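Side-chain contacts in TfuB1 (Thermobifida fusca, PDB 6JX3), which binds the leader peptide of a lasso peptide precursor through a PqqD-like RiPP recognition element, probably presenting the precursor for processing: residues G31-D36 / Y42-D47; Q54-L57 / S61-D64; D64-L69 / R82-L87. All blocks are in the same frame, centred on the assembly; numbering follows the deposited sequence. Where two conformers were deposited one is given.

Contact 1 of 3, residues G31-D36 / Y42-D47; sequences GMVLLD and YWQLND. With ZN (zinc ion), chain C.
Leu34 and Trp43 form a hydrogen-bonded antiparallel pair, Trp43 N giving to Leu34 O at 2.9 Å while Leu34 N returns a bond of the same length to Trp43 O. A third backbone bond, Leu45 N to Met32 O at 2.8 Å, continues the pairing. On one face of the sheet Val33, in one of its two conformers, sets CG1 against the edge of the Tyr42 ring, in the ring plane and 3.6 Å from Tyr42 CD2. Leu35 CD1 rests on Tyr42 CB at 3.9 Å, whereas the ring itself leads off from strand 32-36, its CG held between backbone N and carbonyl carbon (chi1 69°). The opposite face is greasier: Leu45 CD1 meets both CG and CD1 of Leu34, each at 3.9 Å, and Met32 lies beside them, its SD 4.3 Å from Leu45 CD2. These strands make the beta hairpin of the PqqD-like fold, in which 32-36 is the middle strand: it is also bonded to strand 23-27 through Val33 and Leu35, while residues 42-45 pair antiparallel with a strand of the bound peptide, whose aromatic side chain meets the Tyr42 ring. Helix 47-57 covers the Met32 and Leu45 side of the sheet and is N-capped by Asn46, whose side chain also bonds the peptide backbone. One water bridges Met32 N and Leu45 O. At the turn end of the hairpin Asp36 OD2 binds a zinc ion at 2.0 Å, together with Glu22 and a water; Arg38 N and Ser39 N both donate to Asp36 OD1, which should fix the carboxylate's rotation.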
loop_
_atom_site.group_PDB
_atom_site.type_symbol
_atom_site.label_atom_id
_atom_site.label_comp_id
_atom_site.label_asym_id
_atom_site.label_seq_id
_atom_site.Cartn_x
_atom_site.Cartn_y
_atom_site.Cartn_z
ATOM N N GLY A 31 -11.158 5.469 1.975
ATOM C CA GLY A 31 -10.018 5.185 1.134
ATOM C C GLY A 31 -9.945 3.707 0.815
ATOM O O GLY A 31 -10.933 2.974 0.954
ATOM N N MET A 32 -8.756 3.271 0.387
ATOM C CA MET A 32 -8.536 1.881 0.001
ATOM C C MET A 32 -8.374 1.011 1.236
ATOM O O MET A 32 -7.627 1.355 2.160
ATOM C CB MET A 32 -7.301 1.753 -0.888
ATOM C CG MET A 32 -6.920 0.323 -1.240
ATOM S SD MET A 32 -5.665 0.288 -2.544
ATOM C CE MET A 32 -5.185 -1.429 -2.570
ATOM N N VAL A 33 -9.077 -0.117 1.249
ATOM C CA VAL A 33 -9.067 -1.059 2.361
ATOM C C VAL A 33 -8.659 -2.428 1.832
ATOM O O VAL A 33 -9.074 -2.819 0.733
ATOM C CB VAL A 33 -10.453 -1.111 3.037
ATOM C CG1 VAL A 33 -10.472 -2.127 4.157
ATOM C CG2 VAL A 33 -10.842 0.277 3.542
ATOM N N LEU A 34 -7.845 -3.151 2.607
ATOM C CA LEU A 34 -7.404 -4.498 2.282
ATOM C C LEU A 34 -7.914 -5.422 3.371
ATOM O O LEU A 34 -7.756 -5.123 4.556
ATOM C CB LEU A 34 -5.878 -4.603 2.209
ATOM C CG LEU A 34 -5.151 -3.844 1.093
ATOM C CD1 LEU A 34 -3.647 -4.082 1.164
ATOM C CD2 LEU A 34 -5.664 -4.300 -0.217
ATOM N N LEU A 35 -8.526 -6.524 2.969
ATOM C CA LEU A 35 -9.123 -7.470 3.895
ATOM C C LEU A 35 -8.425 -8.804 3.746
ATOM O O LEU A 35 -8.299 -9.315 2.629
ATOM C CB LEU A 35 -10.622 -7.630 3.620
ATOM C CG LEU A 35 -11.261 -8.869 4.238
ATOM C CD1 LEU A 35 -11.343 -8.707 5.764
ATOM C CD2 LEU A 35 -12.638 -9.081 3.620
ATOM N N ASP A 36 -7.985 -9.376 4.864
ATOM C CA ASP A 36 -7.455 -10.731 4.865
ATOM C C ASP A 36 -8.592 -11.691 5.181
ATOM O O ASP A 36 -9.094 -11.717 6.308
ATOM C CB ASP A 36 -6.328 -10.867 5.879
ATOM C CG ASP A 36 -5.626 -12.197 5.777
ATOM O OD1 ASP A 36 -6.294 -13.249 5.800
ATOM O OD2 ASP A 36 -4.389 -12.191 5.660
ATOM N N TYR A 42 -8.387 -6.364 8.757
ATOM C CA TYR A 42 -8.453 -5.481 7.608
ATOM C C TYR A 42 -7.861 -4.123 7.934
ATOM O O TYR A 42 -7.870 -3.656 9.075
ATOM C CB TYR A 42 -9.856 -5.358 7.036
ATOM C CG TYR A 42 -10.877 -4.639 7.857
ATOM C CD1 TYR A 42 -11.270 -5.117 9.095
ATOM C CD2 TYR A 42 -11.504 -3.524 7.345
ATOM C CE1 TYR A 42 -12.255 -4.458 9.818
ATOM C CE2 TYR A 42 -12.477 -2.872 8.044
ATOM C CZ TYR A 42 -12.846 -3.340 9.270
ATOM O OH TYR A 42 -13.819 -2.664 9.942
ATOM N N TRP A 43 -7.329 -3.518 6.892
ATOM C CA TRP A 43 -6.391 -2.420 6.983
ATOM C C TRP A 43 -6.855 -1.308 6.070
ATOM O O TRP A 43 -7.432 -1.570 5.008
ATOM C CB TRP A 43 -4.996 -2.856 6.546
ATOM C CG TRP A 43 -4.548 -4.129 7.165
ATOM C CD1 TRP A 43 -4.893 -5.398 6.788
ATOM C CD2 TRP A 43 -3.675 -4.262 8.276
ATOM N NE1 TRP A 43 -4.277 -6.314 7.595
ATOM C CE2 TRP A 43 -3.525 -5.643 8.525
ATOM C CE3 TRP A 43 -3.002 -3.350 9.093
ATOM C CZ2 TRP A 43 -2.731 -6.129 9.554
ATOM C CZ3 TRP A 43 -2.206 -3.840 10.114
ATOM C CH2 TRP A 43 -2.080 -5.214 10.336
ATOM N N GLN A 44 -6.592 -0.073 6.481
ATOM C CA GLN A 44 -6.845 1.085 5.638
ATOM C C GLN A 44 -5.515 1.656 5.173
ATOM O O GLN A 44 -4.562 1.762 5.953
ATOM C CB GLN A 44 -7.644 2.161 6.371
ATOM C CG GLN A 44 -8.230 3.214 5.443
ATOM C CD GLN A 44 -7.658 4.596 5.689
ATOM O OE1 GLN A 44 -7.442 4.996 6.834
ATOM N NE2 GLN A 44 -7.416 5.337 4.609
ATOM N N LEU A 45 -5.456 1.990 3.892
ATOM C CA LEU A 45 -4.290 2.613 3.295
ATOM C C LEU A 45 -4.607 4.078 3.040
ATOM O O LEU A 45 -5.686 4.402 2.539
ATOM C CB LEU A 45 -3.911 1.916 1.986
ATOM C CG LEU A 45 -3.180 0.573 2.066
ATOM C CD1 LEU A 45 -4.004 -0.512 2.761
ATOM C CD2 LEU A 45 -2.778 0.121 0.667
ATOM N N ASN A 46 -3.675 4.971 3.381
ATOM C CA ASN A 46 -3.935 6.365 3.062
ATOM C C ASN A 46 -3.722 6.576 1.563
ATOM O O ASN A 46 -3.447 5.636 0.816
ATOM C CB ASN A 46 -3.101 7.292 3.951
ATOM C CG ASN A 46 -1.616 7.321 3.593
ATOM O OD1 ASN A 46 -1.111 6.482 2.855
ATOM N ND2 ASN A 46 -0.913 8.302 4.142
ATOM N N ASP A 47 -3.882 7.818 1.099
ATOM C CA ASP A 47 -3.928 8.048 -0.344
ATOM C C ASP A 47 -2.615 7.661 -1.011
ATOM O O ASP A 47 -2.616 7.009 -2.063
ATOM C CB ASP A 47 -4.265 9.511 -0.637
ATOM C CG ASP A 47 -5.745 9.812 -0.474
ATOM O OD1 ASP A 47 -6.538 8.850 -0.372
ATOM O OD2 ASP A 47 -6.113 11.007 -0.448
HETATM ZN ZN ZN C . -3.477 -13.974 5.476
HETATM O O HOH W 1 -6.871 5.289 0.242
HETATM O O HOH W 2 -3.190 -9.455 6.802
HETATM O O HOH W 3 -1.524 -13.347 5.998
#

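Contact 2 of 3, residues Q54-L57 / S61-D64; sequences QRLL and SPAD. With ZN (zinc ion), chain E.
Leu56 and Pro62 supply the apolar part of this contact: Leu56 CD2 reaches Pro62 CD at 4.0 Å and also sits near Pro62 N, so one methyl branch rests on the Ser61-Pro62 link at the start of helix 62-72. Val88 of helix 77-93 and Phe17 pack on the same leucine.

The polar part is looser. Arg55, its chain bent at chi3 (49°), brings NH2 to 3.8 Å from Asp64 O, a long approach that is not a bond; Asp64 CB lies at the guanidinium edge, in its plane. The two side chains cross at about a right angle, with guanidinium and carboxylate planes 89° apart.

Hydrogen bonds within 61-64 form a capping box. Asp64 N donates to Ser61 OG at 2.9 Å, and Ser61 N answers to Asp64 OD2 at 3.3 Å, coming from above the carboxylate plane.

Metal binding uses that same oxygen: Asp64 OD2 holds a zinc ion at 1.9 Å, with a water as further ligand. The carboxylate thus serves helix cap and cation together; with Arg55 NH2 4.9 Å from Asp64 OD2, any attraction between them is long-range and probably weakened by the zinc ion.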
loop_
_atom_site.group_PDB
_atom_site.type_symbol
_atom_site.label_atom_id
_atom_site.label_comp_id
_atom_site.label_asym_id
_atom_site.label_seq_id
_atom_site.Cartn_x
_atom_site.Cartn_y
_atom_site.Cartn_z
ATOM N N GLN A 54 -1.451 0.387 -5.840
ATOM C CA GLN A 54 -2.101 0.257 -7.142
ATOM C C GLN A 54 -1.079 0.214 -8.273
ATOM O O GLN A 54 -1.206 -0.589 -9.200
ATOM C CB GLN A 54 -3.090 1.404 -7.355
ATOM C CG GLN A 54 -4.361 1.248 -6.537
ATOM C CD GLN A 54 -5.040 2.576 -6.254
ATOM O OE1 GLN A 54 -4.626 3.622 -6.761
ATOM N NE2 GLN A 54 -6.084 2.542 -5.432
ATOM N N ARG A 55 -0.040 1.051 -8.205
ATOM C CA ARG A 55 0.937 1.050 -9.289
ATOM C C ARG A 55 1.812 -0.193 -9.244
ATOM O O ARG A 55 2.170 -0.739 -10.294
ATOM C CB ARG A 55 1.785 2.318 -9.232
ATOM C CG ARG A 55 1.033 3.550 -9.722
ATOM C CD ARG A 55 1.964 4.733 -9.887
ATOM N NE ARG A 55 3.145 4.351 -10.652
ATOM C CZ ARG A 55 3.405 4.762 -11.888
ATOM N NH1 ARG A 55 2.571 5.585 -12.516
ATOM N NH2 ARG A 55 4.504 4.344 -12.494
ATOM N N LEU A 56 2.145 -0.678 -8.044
ATOM C CA LEU A 56 2.885 -1.935 -7.964
ATOM C C LEU A 56 2.066 -3.093 -8.527
ATOM O O LEU A 56 2.602 -3.958 -9.228
ATOM C CB LEU A 56 3.303 -2.213 -6.520
ATOM C CG LEU A 56 4.364 -1.261 -5.966
ATOM C CD1 LEU A 56 4.641 -1.605 -4.508
ATOM C CD2 LEU A 56 5.657 -1.309 -6.772
ATOM N N LEU A 57 0.762 -3.124 -8.234
ATOM C CA LEU A 57 -0.076 -4.202 -8.741
ATOM C C LEU A 57 -0.230 -4.121 -10.250
ATOM O O LEU A 57 -0.428 -5.151 -10.903
ATOM C CB LEU A 57 -1.447 -4.174 -8.066
ATOM C CG LEU A 57 -1.409 -4.597 -6.596
ATOM C CD1 LEU A 57 -2.787 -4.478 -5.972
ATOM C CD2 LEU A 57 -0.851 -6.016 -6.474
ATOM N N SER A 61 7.624 -1.146 -11.356
ATOM C CA SER A 61 8.673 -1.373 -10.387
ATOM C C SER A 61 8.596 -0.328 -9.283
ATOM O O SER A 61 8.053 0.755 -9.485
ATOM C CB SER A 61 10.022 -1.280 -11.073
ATOM O OG SER A 61 10.206 0.046 -11.541
ATOM N N PRO A 62 9.145 -0.621 -8.106
ATOM C CA PRO A 62 9.282 0.445 -7.103
ATOM C C PRO A 62 10.014 1.650 -7.651
ATOM O O PRO A 62 9.721 2.785 -7.262
ATOM C CB PRO A 62 10.067 -0.241 -5.973
ATOM C CG PRO A 62 9.628 -1.682 -6.081
ATOM C CD PRO A 62 9.526 -1.937 -7.569
ATOM N N ALA A 63 10.971 1.439 -8.557
ATOM C CA ALA A 63 11.686 2.566 -9.138
ATOM C C ALA A 63 10.754 3.434 -9.975
ATOM O O ALA A 63 10.828 4.668 -9.917
ATOM C CB ALA A 63 12.843 2.054 -9.989
ATOM N N ASP A 64 9.894 2.804 -10.781
ATOM C CA ASP A 64 8.849 3.528 -11.498
ATOM C C ASP A 64 8.007 4.359 -10.542
ATOM O O ASP A 64 7.658 5.508 -10.831
ATOM C CB ASP A 64 7.906 2.556 -12.189
ATOM C CG ASP A 64 8.478 1.912 -13.411
ATOM O OD1 ASP A 64 9.544 2.326 -13.927
ATOM O OD2 ASP A 64 7.804 0.953 -13.838
HETATM ZN ZN ZN E . 8.204 0.140 -15.552
HETATM O O HOH W 4 6.422 -1.028 -15.985
#

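Contact 3 of 3, residues D64-L69 / R82-L87; sequences DVAQFL and RDIAAL. With ZN (zinc ion), chain E.
Ile84 carries this contact, driving its CD1 methyl between the side chains of Val65, Ala66 and Leu69 on the facing helix. Just before it on helix 77-93, Asp83 also has its CB directed at helix 62-72, but its carboxylate works elsewhere: OD1 is hydrogen-bonded to an aromatic side chain of the bound peptide. At Ile84 itself, CG1 stands anti to the carbonyl carbon (chi1 -70°) and the chain then extends through chi2 (162°), which carries CD1 out to the neighbouring helix. There the methyl lies 3.7 Å from Val65 CG1, 3.8 Å from Ala66 CB and 3.9 Å from Leu69 CD1. It also comes within 3.3 Å of Ala66 N, consistent with the small alanine side chain, which probably lets the methyl settle on the backbone. Val65 and Leu69, one helical turn apart, each lean against the isoleucine at a slant, and Ile84 CG1 touches Leu69 CD1 as well, at 4.0 Å. An alanine in place of Ile84 is likely to open a gap among Val65, Ala66 and Leu69, leaving the two helices without their shared apolar filling. Further on, Leu87 turns to another neighbour, packing on Ala49 of helix 47-57 and on an apolar side chain of the peptide. The short helical segments run at 129° to each other, their axes 10.0 Å apart at closest approach. Buried apolar packing of this kind between successive helices is in keeping with the helical half of a PqqD-like winged helix-turn-helix fold, where helix 77-93 faces both the hydrophobic core and the leader peptide.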
loop_
_atom_site.group_PDB
_atom_site.type_symbol
_atom_site.label_atom_id
_atom_site.label_comp_id
_atom_site.label_asym_id
_atom_site.label_seq_id
_atom_site.Cartn_x
_atom_site.Cartn_y
_atom_site.Cartn_z
ATOM N N ASP A 64 9.894 2.804 -10.781
ATOM C CA ASP A 64 8.849 3.528 -11.498
ATOM C C ASP A 64 8.007 4.359 -10.542
ATOM O O ASP A 64 7.658 5.508 -10.831
ATOM C CB ASP A 64 7.906 2.556 -12.189
ATOM C CG ASP A 64 8.478 1.912 -13.411
ATOM O OD1 ASP A 64 9.544 2.326 -13.927
ATOM O OD2 ASP A 64 7.804 0.953 -13.838
ATOM N N VAL A 65 7.586 3.742 -9.437
ATOM C CA VAL A 65 6.693 4.425 -8.514
ATOM C C VAL A 65 7.412 5.585 -7.853
ATOM O O VAL A 65 6.821 6.646 -7.630
ATOM C CB VAL A 65 6.125 3.439 -7.481
ATOM C CG1 VAL A 65 5.182 4.169 -6.501
ATOM C CG2 VAL A 65 5.410 2.307 -8.200
ATOM N N ALA A 66 8.699 5.416 -7.538
ATOM C CA ALA A 66 9.450 6.532 -6.974
ATOM C C ALA A 66 9.496 7.697 -7.953
ATOM O O ALA A 66 9.316 8.856 -7.562
ATOM C CB ALA A 66 10.865 6.089 -6.595
ATOM N N GLN A 67 9.717 7.398 -9.236
ATOM C CA GLN A 67 9.748 8.446 -10.254
ATOM C C GLN A 67 8.409 9.152 -10.340
ATOM O O GLN A 67 8.345 10.382 -10.445
ATOM C CB GLN A 67 10.117 7.840 -11.608
ATOM C CG GLN A 67 10.353 8.863 -12.721
ATOM C CD GLN A 67 11.334 9.952 -12.326
ATOM O OE1 GLN A 67 12.399 9.676 -11.771
ATOM N NE2 GLN A 67 10.971 11.203 -12.599
ATOM N N PHE A 68 7.325 8.382 -10.291
ATOM C CA PHE A 68 5.995 8.975 -10.286
ATOM C C PHE A 68 5.814 9.883 -9.079
ATOM O O PHE A 68 5.396 11.040 -9.214
ATOM C CB PHE A 68 4.939 7.872 -10.295
ATOM C CG PHE A 68 3.584 8.340 -9.875
ATOM C CD1 PHE A 68 2.751 8.986 -10.765
ATOM C CD2 PHE A 68 3.154 8.141 -8.582
ATOM C CE1 PHE A 68 1.507 9.423 -10.365
ATOM C CE2 PHE A 68 1.927 8.586 -8.179
ATOM C CZ PHE A 68 1.101 9.225 -9.069
ATOM N N LEU A 69 6.150 9.383 -7.884
ATOM C CA LEU A 69 5.922 10.182 -6.685
ATOM C C LEU A 69 6.679 11.501 -6.749
ATOM O O LEU A 69 6.131 12.545 -6.393
ATOM C CB LEU A 69 6.318 9.400 -5.433
ATOM C CG LEU A 69 5.412 8.225 -5.061
ATOM C CD1 LEU A 69 5.962 7.564 -3.826
ATOM C CD2 LEU A 69 3.979 8.708 -4.806
ATOM N N ARG A 82 12.705 5.262 -0.133
ATOM C CA ARG A 82 12.657 4.697 1.214
ATOM C C ARG A 82 11.231 4.460 1.656
ATOM O O ARG A 82 10.937 3.447 2.296
ATOM C CB ARG A 82 13.335 5.620 2.214
ATOM C CG ARG A 82 14.772 5.881 1.991
ATOM C CD ARG A 82 15.356 6.119 3.358
ATOM N NE ARG A 82 15.161 7.516 3.735
ATOM C CZ ARG A 82 15.832 8.531 3.207
ATOM N NH1 ARG A 82 15.580 9.775 3.598
ATOM N NH2 ARG A 82 16.791 8.296 2.327
ATOM N N ASP A 83 10.335 5.397 1.342
ATOM C CA ASP A 83 8.953 5.254 1.772
ATOM C C ASP A 83 8.276 4.087 1.071
ATOM O O ASP A 83 7.469 3.373 1.681
ATOM C CB ASP A 83 8.186 6.545 1.509
ATOM C CG ASP A 83 8.530 7.645 2.492
ATOM O OD1 ASP A 83 8.023 8.772 2.292
ATOM O OD2 ASP A 83 9.311 7.396 3.440
ATOM N N ILE A 84 8.542 3.915 -0.226
ATOM C CA ILE A 84 7.968 2.777 -0.940
ATOM C C ILE A 84 8.469 1.481 -0.335
ATOM O O ILE A 84 7.701 0.538 -0.114
ATOM C CB ILE A 84 8.315 2.856 -2.434
ATOM C CG1 ILE A 84 7.552 4.005 -3.078
ATOM C CG2 ILE A 84 8.017 1.526 -3.131
ATOM C CD1 ILE A 84 8.176 4.421 -4.415
ATOM N N ALA A 85 9.767 1.422 -0.056
ATOM C CA ALA A 85 10.361 0.214 0.501
ATOM C C ALA A 85 9.781 -0.096 1.867
ATOM O O ALA A 85 9.484 -1.259 2.177
ATOM C CB ALA A 85 11.874 0.374 0.588
ATOM N N ALA A 86 9.605 0.935 2.697
ATOM C CA ALA A 86 9.030 0.720 4.023
ATOM C C ALA A 86 7.589 0.238 3.934
ATOM O O ALA A 86 7.168 -0.609 4.724
ATOM C CB ALA A 86 9.107 2.004 4.843
ATOM N N LEU A 87 6.818 0.784 2.990
ATOM C CA LEU A 87 5.434 0.352 2.831
ATOM C C LEU A 87 5.371 -1.102 2.393
ATOM O O LEU A 87 4.603 -1.898 2.945
ATOM C CB LEU A 87 4.714 1.257 1.828
ATOM C CG LEU A 87 3.287 0.794 1.498
ATOM C CD1 LEU A 87 2.398 0.837 2.738
ATOM C CD2 LEU A 87 2.700 1.648 0.385
HETATM ZN ZN ZN E . 8.204 0.140 -15.552
HETATM O O HOH W 4 6.422 -1.028 -15.985
#

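In the fold
Contact 1, in the hairpin 32-36/41-45, closes before the other two open; contact 2 turns from helix 47-57 into helix 62-72, and contact 3, which begins on the segment where contact 2 ends, sets helix 62-72 against helix 77-93. Contacts 2 and 3 have centres about 8 Å apart, share Asp64 with its zinc ion, and touch where Pro62 O meets Ile84 CD1 at 3.6 Å. Contact 1 lies across the chain's centre, its centre about 17 Å from that of contact 2 and 18 Å from that of contact 3. Helix 47-57 links the sheet to the helical bundle. The peptide meets both edge strand 41-45 and helix 77-93, so its binding groove probably depends on how the two parts are placed.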